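Local atomic coordinates of vaginolysin (Gardnerella vaginalis, PDB entry 5IMY), a protein that probably acts as a secreted cholesterol-binding toxin that forms pores in host membranes and lyses cells, as other cholesterol-dependent cytolysins do. Residues A[380-385]-A[429-434]; A[469-474]-A[484-489]; A[394-399]-A[438-443]. All blocks are in the same frame, centred on the assembly; numbering follows the deposited sequence.

Interaction 1 of 3, residues A[380-385]-A[429-434]; sequences GYLTLD and TTIQFK
Leu382 packs its side chain along Ile431 and Phe433 of the antiparallel neighbour, an example of how two strands with a regular backbone pairing can build one mainly apolar and one polar face. Its CB lies 3.6 Å from Phe433 CE2, close to the plane of the ring, so the phenyl is met at its edge. CG stands anti to the backbone N (chi1 168°) and sends its two methyls different ways. CD2 continues along the neighbouring strand, reaching Ile431 CD1 at 4.0 Å and remaining 4.1 Å from Phe433 CE2. CD1 packs instead against the backbone O of Arg470 on strand 469-475. Ile431 CD1 is shared, because Leu384 CD1 comes to 4.1 Å from it, while the same leucine methyl also touches Thr429 CG2.

The backbones beneath are held by three reciprocal pairs of N-H...O bonds, Gly380 with Phe433, Leu382 with Ile431 and Leu384 with Thr429. The bond from Leu384 N to Thr429 O is the straightest of them, 2.8 Å long with 170° at the hydrogen. Between these pairs, alpha hydrogens point at carbonyls, as from Thr383 CA to Thr429 O at 3.4 Å.

On the reverse face Tyr381 runs side by side with Gln432, though the detail of their fit is doubtful, and Thr383 lies beside Thr430. Thr383 OG1 turns to the Gln469 side-chain oxygen for a hydrogen bond, tying this polar face to the next strand. Phe433 meets Trp398 edge-to-face, and Leu382 also touches Ile442, both partners belonging to the opposing sheet. Such alternation, with mostly apolar side chains inward, is characteristic of a layer in a beta sandwich, here the C-terminal domain of a cholesterol-dependent cytolysin.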
loop_
_atom_site.group_PDB
_atom_site.type_symbol
_atom_site.label_atom_id
_atom_site.label_comp_id
_atom_site.label_asym_id
_atom_site.label_seq_id
_atom_site.Cartn_x
_atom_site.Cartn_y
_atom_site.Cartn_z
ATOM N N GLY A 380 -15.941 2.855 -14.188
ATOM C CA GLY A 380 -17.288 2.464 -14.535
ATOM C C GLY A 380 -18.228 3.661 -14.580
ATOM O O GLY A 380 -17.886 4.773 -14.157
ATOM N N TYR A 381 -19.432 3.414 -15.097
ATOM C CA TYR A 381 -20.422 4.459 -15.310
ATOM C C TYR A 381 -21.757 4.059 -14.695
ATOM O O TYR A 381 -22.161 2.895 -14.770
ATOM C CB TYR A 381 -20.607 4.743 -16.808
ATOM C CG TYR A 381 -19.355 5.235 -17.502
ATOM C CD1 TYR A 381 -19.100 6.592 -17.637
ATOM C CD2 TYR A 381 -18.427 4.341 -18.024
ATOM C CE1 TYR A 381 -17.961 7.047 -18.272
ATOM C CE2 TYR A 381 -17.282 4.788 -18.659
ATOM C CZ TYR A 381 -17.054 6.143 -18.778
ATOM O OH TYR A 381 -15.918 6.599 -19.408
ATOM N N LEU A 382 -22.438 5.034 -14.092
ATOM C CA LEU A 382 -23.785 4.862 -13.556
ATOM C C LEU A 382 -24.708 5.863 -14.233
ATOM O O LEU A 382 -24.447 7.070 -14.196
ATOM C CB LEU A 382 -23.812 5.060 -12.038
ATOM C CG LEU A 382 -25.206 5.198 -11.413
ATOM C CD1 LEU A 382 -26.016 3.928 -11.608
ATOM C CD2 LEU A 382 -25.114 5.548 -9.939
ATOM N N THR A 383 -25.786 5.367 -14.832
ATOM C CA THR A 383 -26.752 6.199 -15.539
ATOM C C THR A 383 -28.079 6.186 -14.792
ATOM O O THR A 383 -28.589 5.117 -14.442
ATOM C CB THR A 383 -26.940 5.702 -16.978
ATOM O OG1 THR A 383 -25.768 6.006 -17.747
ATOM C CG2 THR A 383 -28.163 6.344 -17.643
ATOM N N LEU A 384 -28.632 7.370 -14.551
ATOM C CA LEU A 384 -29.926 7.522 -13.900
ATOM C C LEU A 384 -30.913 8.125 -14.890
ATOM O O LEU A 384 -30.642 9.175 -15.478
ATOM C CB LEU A 384 -29.822 8.420 -12.664
ATOM C CG LEU A 384 -28.627 8.220 -11.731
ATOM C CD1 LEU A 384 -28.546 9.385 -10.760
ATOM C CD2 LEU A 384 -28.723 6.903 -10.979
ATOM N N ASP A 385 -32.054 7.461 -15.070
ATOM C CA ASP A 385 -33.117 7.955 -15.943
ATOM C C ASP A 385 -34.414 7.973 -15.145
ATOM O O ASP A 385 -34.947 6.914 -14.798
ATOM C CB ASP A 385 -33.256 7.090 -17.196
ATOM C CG ASP A 385 -34.063 7.771 -18.285
ATOM O OD1 ASP A 385 -34.015 9.016 -18.373
ATOM O OD2 ASP A 385 -34.745 7.061 -19.056
ATOM N N THR A 429 -28.748 11.546 -16.416
ATOM C CA THR A 429 -27.348 11.856 -16.165
ATOM C C THR A 429 -26.580 10.556 -15.999
ATOM O O THR A 429 -27.148 9.533 -15.602
ATOM C CB THR A 429 -27.172 12.733 -14.916
ATOM O OG1 THR A 429 -25.798 13.122 -14.792
ATOM C CG2 THR A 429 -27.595 11.983 -13.656
ATOM N N THR A 430 -25.287 10.611 -16.301
ATOM C CA THR A 430 -24.380 9.495 -16.094
ATOM C C THR A 430 -23.252 9.937 -15.172
ATOM O O THR A 430 -22.773 11.072 -15.264
ATOM C CB THR A 430 -23.804 8.982 -17.421
ATOM O OG1 THR A 430 -22.735 9.833 -17.847
ATOM C CG2 THR A 430 -24.880 8.950 -18.500
ATOM N N ILE A 431 -22.839 9.043 -14.279
ATOM C CA ILE A 431 -21.809 9.329 -13.287
ATOM C C ILE A 431 -20.607 8.441 -13.569
ATOM O O ILE A 431 -20.762 7.260 -13.893
ATOM C CB ILE A 431 -22.329 9.101 -11.851
ATOM C CG1 ILE A 431 -23.559 9.973 -11.581
ATOM C CG2 ILE A 431 -21.238 9.412 -10.830
ATOM C CD1 ILE A 431 -24.422 9.472 -10.442
ATOM N N GLN A 432 -19.412 9.012 -13.444
ATOM C CA GLN A 432 -18.169 8.273 -13.621
ATOM C C GLN A 432 -17.609 7.857 -12.268
ATOM O O GLN A 432 -17.652 8.623 -11.302
ATOM C CB GLN A 432 -17.129 9.109 -14.368
ATOM C CG GLN A 432 -16.954 8.711 -15.817
ATOM C CD GLN A 432 -15.692 9.279 -16.433
ATOM O OE1 GLN A 432 -14.680 9.456 -15.753
ATOM N NE2 GLN A 432 -15.745 9.567 -17.729
ATOM N N PHE A 433 -17.076 6.638 -12.208
ATOM C CA PHE A 433 -16.504 6.091 -10.987
ATOM C C PHE A 433 -15.127 5.520 -11.278
ATOM O O PHE A 433 -14.959 4.756 -12.234
ATOM C CB PHE A 433 -17.398 4.999 -10.393
ATOM C CG PHE A 433 -18.658 5.519 -9.777
ATOM C CD1 PHE A 433 -18.621 6.211 -8.580
ATOM C CD2 PHE A 433 -19.883 5.312 -10.388
ATOM C CE1 PHE A 433 -19.778 6.692 -8.006
ATOM C CE2 PHE A 433 -21.046 5.790 -9.816
ATOM C CZ PHE A 433 -20.994 6.481 -8.624
ATOM N N LYS A 434 -14.151 5.890 -10.454
ATOM C CA LYS A 434 -12.869 5.201 -10.473
ATOM C C LYS A 434 -13.093 3.710 -10.258
ATOM O O LYS A 434 -13.958 3.302 -9.478
ATOM C CB LYS A 434 -11.949 5.761 -9.389
ATOM C CG LYS A 434 -11.551 7.213 -9.600
ATOM C CD LYS A 434 -11.338 7.928 -8.274
ATOM C CE LYS A 434 -11.039 9.403 -8.483
ATOM N NZ LYS A 434 -11.597 10.246 -7.388
#

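Interaction 2 of 3, residues A[469-474]-A[484-489]; sequences QRTISN and AETVKN
Ser473 and Ala484 form a true hydrogen-bonded antiparallel pair, and beyond this firm end the backbones are not held to each other by further sound hydrogen bonds. Ala484 N gives a bond of 2.8 Å to Ser473 O, and Ser473 N returns one of 3.1 Å to Ala484 O. The latter oxygen also receives the alpha hydrogen of Ile472, whose CA is 3.4 Å away. On the more buried face, Ile472 CG1 runs alongside Glu485 CG, both chains pointing the same way.

Further along this face Arg470 bends at chi2 and chi3, which brings its guanidinium nearer the partner segment. NH1 makes a salt bridge with Glu485 OE2 at 3.3 Å, but as a hydrogen bond it is weak, bent to 128°, with the charged planes turned 33° from each other. OE2 also hydrogen-bonds the hydroxyl of Tyr459, its stronger partner. Val487 CG1 lies over one face of the same guanidinium, 3.4 Å from Arg470 NH1.

These strands are the two arms of the beta hairpin 469-475/480-485, at the edge of the C-terminal sandwich; its first arm is bonded along its other side to strand 363-389.

Toward the C-terminus the backbone turns irregular, Val487 taking a positive phi of 45°, and Thr486 to Lys488 form the solvent side of the contact. The alpha carbons of Thr471 and Thr486 stand 6.0 Å apart, and Gln469 O to Lys488 N, at 3.5 Å, is too poorly angled to count as a bond. There the contact between Gln469 and Lys488 is aliphatic: Lys488 CD sits beside Gln469 CB at 3.7 Å, the two side chains running together before their ends lead away.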
loop_
_atom_site.group_PDB
_atom_site.type_symbol
_atom_site.label_atom_id
_atom_site.label_comp_id
_atom_site.label_asym_id
_atom_site.label_seq_id
_atom_site.Cartn_x
_atom_site.Cartn_y
_atom_site.Cartn_z
ATOM N N GLN A 469 -21.070 -0.657 -16.934
ATOM C CA GLN A 469 -22.222 0.208 -17.145
ATOM C C GLN A 469 -23.382 -0.274 -16.288
ATOM O O GLN A 469 -23.727 -1.459 -16.312
ATOM C CB GLN A 469 -22.635 0.227 -18.621
ATOM C CG GLN A 469 -23.900 1.032 -18.921
ATOM C CD GLN A 469 -23.659 2.528 -18.910
ATOM O OE1 GLN A 469 -24.013 3.221 -17.954
ATOM N NE2 GLN A 469 -23.062 3.037 -19.980
ATOM N N ARG A 470 -23.976 0.652 -15.543
ATOM C CA ARG A 470 -25.183 0.404 -14.769
ATOM C C ARG A 470 -26.147 1.550 -15.028
ATOM O O ARG A 470 -25.774 2.719 -14.891
ATOM C CB ARG A 470 -24.864 0.284 -13.273
ATOM C CG ARG A 470 -26.070 0.375 -12.330
ATOM C CD ARG A 470 -26.299 -0.915 -11.563
ATOM N NE ARG A 470 -25.072 -1.435 -10.966
ATOM C CZ ARG A 470 -24.931 -2.673 -10.504
ATOM N NH1 ARG A 470 -25.942 -3.531 -10.565
ATOM N NH2 ARG A 470 -23.774 -3.055 -9.980
ATOM N N THR A 471 -27.375 1.218 -15.415
ATOM C CA THR A 471 -28.405 2.217 -15.657
ATOM C C THR A 471 -29.678 1.802 -14.936
ATOM O O THR A 471 -30.132 0.660 -15.072
ATOM C CB THR A 471 -28.672 2.411 -17.158
ATOM O OG1 THR A 471 -29.914 3.102 -17.340
ATOM C CG2 THR A 471 -28.722 1.087 -17.885
ATOM N N ILE A 472 -30.243 2.730 -14.170
ATOM C CA ILE A 472 -31.414 2.481 -13.338
ATOM C C ILE A 472 -32.510 3.425 -13.809
ATOM O O ILE A 472 -32.428 4.641 -13.592
ATOM C CB ILE A 472 -31.112 2.687 -11.847
ATOM C CG1 ILE A 472 -29.844 1.920 -11.453
ATOM C CG2 ILE A 472 -32.299 2.240 -10.997
ATOM C CD1 ILE A 472 -29.387 2.170 -10.032
ATOM N N SER A 473 -33.532 2.872 -14.457
ATOM C CA SER A 473 -34.645 3.654 -14.976
ATOM C C SER A 473 -35.863 3.489 -14.078
ATOM O O SER A 473 -36.193 2.374 -13.663
ATOM C CB SER A 473 -34.992 3.229 -16.404
ATOM O OG SER A 473 -33.892 3.416 -17.276
ATOM N N ASN A 474 -36.528 4.604 -13.782
ATOM C CA ASN A 474 -37.728 4.607 -12.958
ATOM C C ASN A 474 -38.817 5.405 -13.659
ATOM O O ASN A 474 -38.543 6.448 -14.260
ATOM C CB ASN A 474 -37.452 5.194 -11.566
ATOM C CG ASN A 474 -36.853 6.587 -11.625
ATOM O OD1 ASN A 474 -37.571 7.584 -11.598
ATOM N ND2 ASN A 474 -35.530 6.660 -11.702
ATOM N N ALA A 484 -36.253 -0.275 -12.868
ATOM C CA ALA A 484 -35.612 -1.396 -13.541
ATOM C C ALA A 484 -34.100 -1.212 -13.546
ATOM O O ALA A 484 -33.595 -0.088 -13.487
ATOM C CB ALA A 484 -36.135 -1.548 -14.974
ATOM N N GLU A 485 -33.387 -2.338 -13.630
ATOM C CA GLU A 485 -31.930 -2.378 -13.603
ATOM C C GLU A 485 -31.437 -3.290 -14.722
ATOM O O GLU A 485 -32.073 -4.303 -15.025
ATOM C CB GLU A 485 -31.426 -2.884 -12.246
ATOM C CG GLU A 485 -30.228 -2.132 -11.698
ATOM C CD GLU A 485 -29.647 -2.797 -10.467
ATOM O OE1 GLU A 485 -30.018 -3.955 -10.184
ATOM O OE2 GLU A 485 -28.826 -2.158 -9.776
ATOM N N THR A 486 -30.296 -2.941 -15.321
ATOM C CA THR A 486 -29.866 -3.558 -16.577
ATOM C C THR A 486 -28.543 -4.305 -16.499
ATOM O O THR A 486 -28.429 -5.384 -17.084
ATOM C CB THR A 486 -29.745 -2.489 -17.671
ATOM O OG1 THR A 486 -28.638 -1.629 -17.375
ATOM C CG2 THR A 486 -31.019 -1.662 -17.768
ATOM N N VAL A 487 -27.539 -3.753 -15.811
ATOM C CA VAL A 487 -26.143 -4.205 -15.850
ATOM C C VAL A 487 -25.676 -4.466 -17.282
ATOM O O VAL A 487 -26.475 -4.478 -18.223
ATOM C CB VAL A 487 -25.893 -5.444 -14.957
ATOM C CG1 VAL A 487 -25.385 -5.002 -13.591
ATOM C CG2 VAL A 487 -27.130 -6.325 -14.786
ATOM N N LYS A 488 -24.367 -4.656 -17.456
ATOM C CA LYS A 488 -23.774 -4.726 -18.786
ATOM C C LYS A 488 -22.427 -5.433 -18.702
ATOM O O LYS A 488 -21.762 -5.403 -17.663
ATOM C CB LYS A 488 -23.603 -3.323 -19.381
ATOM C CG LYS A 488 -23.600 -3.261 -20.900
ATOM C CD LYS A 488 -23.886 -1.843 -21.381
ATOM C CE LYS A 488 -23.678 -1.682 -22.876
ATOM N NZ LYS A 488 -24.415 -2.700 -23.671
ATOM N N ASN A 489 -22.034 -6.055 -19.813
ATOM C CA ASN A 489 -20.774 -6.798 -19.907
ATOM C C ASN A 489 -20.473 -7.588 -18.636
ATOM O O ASN A 489 -19.679 -8.528 -18.654
ATOM C CB ASN A 489 -19.609 -5.848 -20.212
ATOM C CG ASN A 489 -19.465 -5.555 -21.696
ATOM O OD1 ASN A 489 -20.022 -6.259 -22.539
ATOM N ND2 ASN A 489 -18.701 -4.518 -22.025
#

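Interaction 3 of 3, residues A[394-399]-A[438-443]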
loop_
_atom_site.group_PDB
_atom_site.type_symbol
_atom_site.label_atom_id
_atom_site.label_comp_id
_atom_site.label_asym_id
_atom_site.label_seq_id
_atom_site.Cartn_x
_atom_site.Cartn_y
_atom_site.Cartn_z
ATOM N N TYR A 394 -31.920 11.250 -5.015
ATOM C CA TYR A 394 -30.958 10.161 -5.060
ATOM C C TYR A 394 -30.057 10.228 -3.837
ATOM O O TYR A 394 -29.734 11.308 -3.339
ATOM C CB TYR A 394 -30.112 10.200 -6.346
ATOM C CG TYR A 394 -30.864 9.790 -7.597
ATOM C CD1 TYR A 394 -31.094 8.449 -7.886
ATOM C CD2 TYR A 394 -31.335 10.740 -8.494
ATOM C CE1 TYR A 394 -31.774 8.070 -9.031
ATOM C CE2 TYR A 394 -32.018 10.370 -9.638
ATOM C CZ TYR A 394 -32.236 9.034 -9.901
ATOM O OH TYR A 394 -32.916 8.662 -11.039
ATOM N N TYR A 395 -29.673 9.055 -3.343
ATOM C CA TYR A 395 -28.720 8.933 -2.241
ATOM C C TYR A 395 -27.718 7.849 -2.627
ATOM O O TYR A 395 -28.026 6.655 -2.560
ATOM C CB TYR A 395 -29.423 8.612 -0.928
ATOM C CG TYR A 395 -30.340 9.717 -0.456
ATOM C CD1 TYR A 395 -29.843 10.794 0.265
ATOM C CD2 TYR A 395 -31.697 9.687 -0.739
ATOM C CE1 TYR A 395 -30.676 11.809 0.697
ATOM C CE2 TYR A 395 -32.538 10.694 -0.311
ATOM C CZ TYR A 395 -32.022 11.754 0.405
ATOM O OH TYR A 395 -32.855 12.761 0.832
ATOM N N ILE A 396 -26.525 8.272 -3.037
ATOM C CA ILE A 396 -25.506 7.375 -3.564
ATOM C C ILE A 396 -24.226 7.592 -2.769
ATOM O O ILE A 396 -23.735 8.724 -2.673
ATOM C CB ILE A 396 -25.267 7.608 -5.066
ATOM C CG1 ILE A 396 -26.535 7.255 -5.852
ATOM C CG2 ILE A 396 -24.074 6.791 -5.571
ATOM C CD1 ILE A 396 -26.490 7.628 -7.319
ATOM N N TYR A 397 -23.688 6.512 -2.204
ATOM C CA TYR A 397 -22.445 6.552 -1.450
ATOM C C TYR A 397 -21.537 5.421 -1.914
ATOM O O TYR A 397 -21.987 4.428 -2.491
ATOM C CB TYR A 397 -22.687 6.422 0.060
ATOM C CG TYR A 397 -23.821 7.272 0.592
ATOM C CD1 TYR A 397 -23.569 8.488 1.212
ATOM C CD2 TYR A 397 -25.137 6.851 0.482
ATOM C CE1 TYR A 397 -24.601 9.264 1.703
ATOM C CE2 TYR A 397 -26.175 7.619 0.970
ATOM C CZ TYR A 397 -25.901 8.823 1.578
ATOM O OH TYR A 397 -26.936 9.587 2.063
ATOM N N TRP A 398 -20.244 5.582 -1.646
ATOM C CA TRP A 398 -19.265 4.544 -1.937
ATOM C C TRP A 398 -18.027 4.804 -1.092
ATOM O O TRP A 398 -17.848 5.888 -0.531
ATOM C CB TRP A 398 -18.920 4.498 -3.429
ATOM C CG TRP A 398 -18.201 5.713 -3.927
ATOM C CD1 TRP A 398 -16.852 5.892 -3.996
ATOM C CD2 TRP A 398 -18.792 6.916 -4.432
ATOM N NE1 TRP A 398 -16.564 7.131 -4.513
ATOM C CE2 TRP A 398 -17.738 7.781 -4.788
ATOM C CE3 TRP A 398 -20.110 7.348 -4.615
ATOM C CZ2 TRP A 398 -17.959 9.050 -5.316
ATOM C CZ3 TRP A 398 -20.328 8.611 -5.139
ATOM C CH2 TRP A 398 -19.257 9.446 -5.484
ATOM N N ASP A 399 -17.169 3.789 -1.011
ATOM C CA ASP A 399 -15.985 3.824 -0.166
ATOM C C ASP A 399 -14.727 3.881 -1.022
ATOM O O ASP A 399 -14.654 3.249 -2.081
ATOM C CB ASP A 399 -15.935 2.597 0.749
ATOM C CG ASP A 399 -17.048 2.593 1.777
ATOM O OD1 ASP A 399 -17.369 3.674 2.313
ATOM O OD2 ASP A 399 -17.608 1.509 2.045
ATOM N N ARG A 438 -15.403 1.070 -3.821
ATOM C CA ARG A 438 -15.992 -0.144 -3.278
ATOM C C ARG A 438 -17.322 0.179 -2.613
ATOM O O ARG A 438 -17.606 1.326 -2.262
ATOM C CB ARG A 438 -15.057 -0.816 -2.261
ATOM C CG ARG A 438 -13.690 -1.205 -2.814
ATOM C CD ARG A 438 -12.852 -1.881 -1.741
ATOM N NE ARG A 438 -11.463 -2.092 -2.151
ATOM C CZ ARG A 438 -10.968 -3.235 -2.625
ATOM N NH1 ARG A 438 -11.739 -4.306 -2.761
ATOM N NH2 ARG A 438 -9.687 -3.309 -2.964
ATOM N N ASN A 439 -18.141 -0.859 -2.454
ATOM C CA ASN A 439 -19.382 -0.774 -1.689
ATOM C C ASN A 439 -20.263 0.374 -2.182
ATOM O O ASN A 439 -20.674 1.253 -1.419
ATOM C CB ASN A 439 -19.074 -0.632 -0.198
ATOM C CG ASN A 439 -18.101 -1.685 0.291
ATOM O OD1 ASN A 439 -18.338 -2.884 0.137
ATOM N ND2 ASN A 439 -16.988 -1.244 0.868
ATOM N N LEU A 440 -20.556 0.359 -3.479
ATOM C CA LEU A 440 -21.442 1.356 -4.062
ATOM C C LEU A 440 -22.854 1.204 -3.502
ATOM O O LEU A 440 -23.359 0.090 -3.343
ATOM C CB LEU A 440 -21.456 1.220 -5.586
ATOM C CG LEU A 440 -22.164 2.317 -6.386
ATOM C CD1 LEU A 440 -21.378 3.621 -6.357
ATOM C CD2 LEU A 440 -22.385 1.862 -7.819
ATOM N N ARG A 441 -23.488 2.336 -3.201
ATOM C CA ARG A 441 -24.822 2.372 -2.616
ATOM C C ARG A 441 -25.714 3.274 -3.456
ATOM O O ARG A 441 -25.249 4.282 -3.995
ATOM C CB ARG A 441 -24.772 2.884 -1.174
ATOM C CG ARG A 441 -25.328 1.918 -0.149
ATOM C CD ARG A 441 -24.991 2.364 1.265
ATOM N NE ARG A 441 -24.584 1.235 2.098
ATOM C CZ ARG A 441 -25.417 0.471 2.796
ATOM N NH1 ARG A 441 -26.724 0.703 2.776
ATOM N NH2 ARG A 441 -24.941 -0.533 3.521
ATOM N N ILE A 442 -26.990 2.908 -3.580
ATOM C CA ILE A 442 -27.940 3.680 -4.383
ATOM C C ILE A 442 -29.325 3.574 -3.755
ATOM O O ILE A 442 -29.808 2.472 -3.477
ATOM C CB ILE A 442 -27.979 3.205 -5.851
ATOM C CG1 ILE A 442 -26.589 3.296 -6.493
ATOM C CG2 ILE A 442 -28.975 4.045 -6.649
ATOM C CD1 ILE A 442 -26.504 2.707 -7.886
ATOM N N LYS A 443 -29.965 4.725 -3.543
ATOM C CA LYS A 443 -31.333 4.801 -3.042
ATOM C C LYS A 443 -32.047 5.934 -3.769
ATOM O O LYS A 443 -31.438 6.971 -4.050
ATOM C CB LYS A 443 -31.355 5.032 -1.521
ATOM C CG LYS A 443 -32.690 4.731 -0.851
ATOM C CD LYS A 443 -32.579 4.790 0.670
ATOM C CE LYS A 443 -32.984 6.152 1.217
ATOM N NZ LYS A 443 -32.557 6.344 2.633
#
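The carbonyl oxygen Tyr397 O accepts the backbone N-H of Arg441, with 2.7 Å from Arg441 N to Tyr397 O. It also takes a CA-H...O contact from Leu440, with 3.5 Å from Leu440 CA to Tyr397 O. The return bond from Tyr397 N to Arg441 O is poorer, 3.3 Å long with the donor well above the carbonyl plane, so this pairing is uneven. It is more regular at the Asp399 end, where Asp399 and Arg438 exchange two nearly straight bonds.

At the corner, Asn439 ND2 bonds Asp399 OD2 on its anti lone pair at 3.1 Å, the amide and carboxylate planes standing 70° apart. Inward, Ile396 CG1 runs alongside Ile442 CG1 at 4.0 Å, and Leu440 CD1 tucks against Trp398 CB at 3.9 Å.

Tyr397 meets an aromatic side chain of another protein's chain, while Arg438 pairs with Asp406 of the second subunit. An apolar side turned to the sandwich interior and a face of tyrosines and charges turned outward together imply a sheet whose outer surface can dock a partner protein.

Interactions 1 and 2 belong to a single sheet: strand 363-389 takes 426-433 on one side and 469-475 on the other, and Thr383 bonds through its backbone to both Arg470 and Ile472. Interaction 3 lies in the opposing sheet, and its Trp398, Ile396 and Leu440 meet Phe433 and Leu382 of interaction 1 across the sandwich interior. Ile472 and Ile442 likewise join interactions 2 and 3. Chemistry follows place. The regular pairing of 1 and the less even one of 3 combine backbone bonds with apolar side-chain contacts, whereas the surface pairing 469-474/484-489 has two sound backbone bonds and a salt bridge whose hydrogen bond is weak. Of the three, interaction 3 has the strongest involvement with other chains.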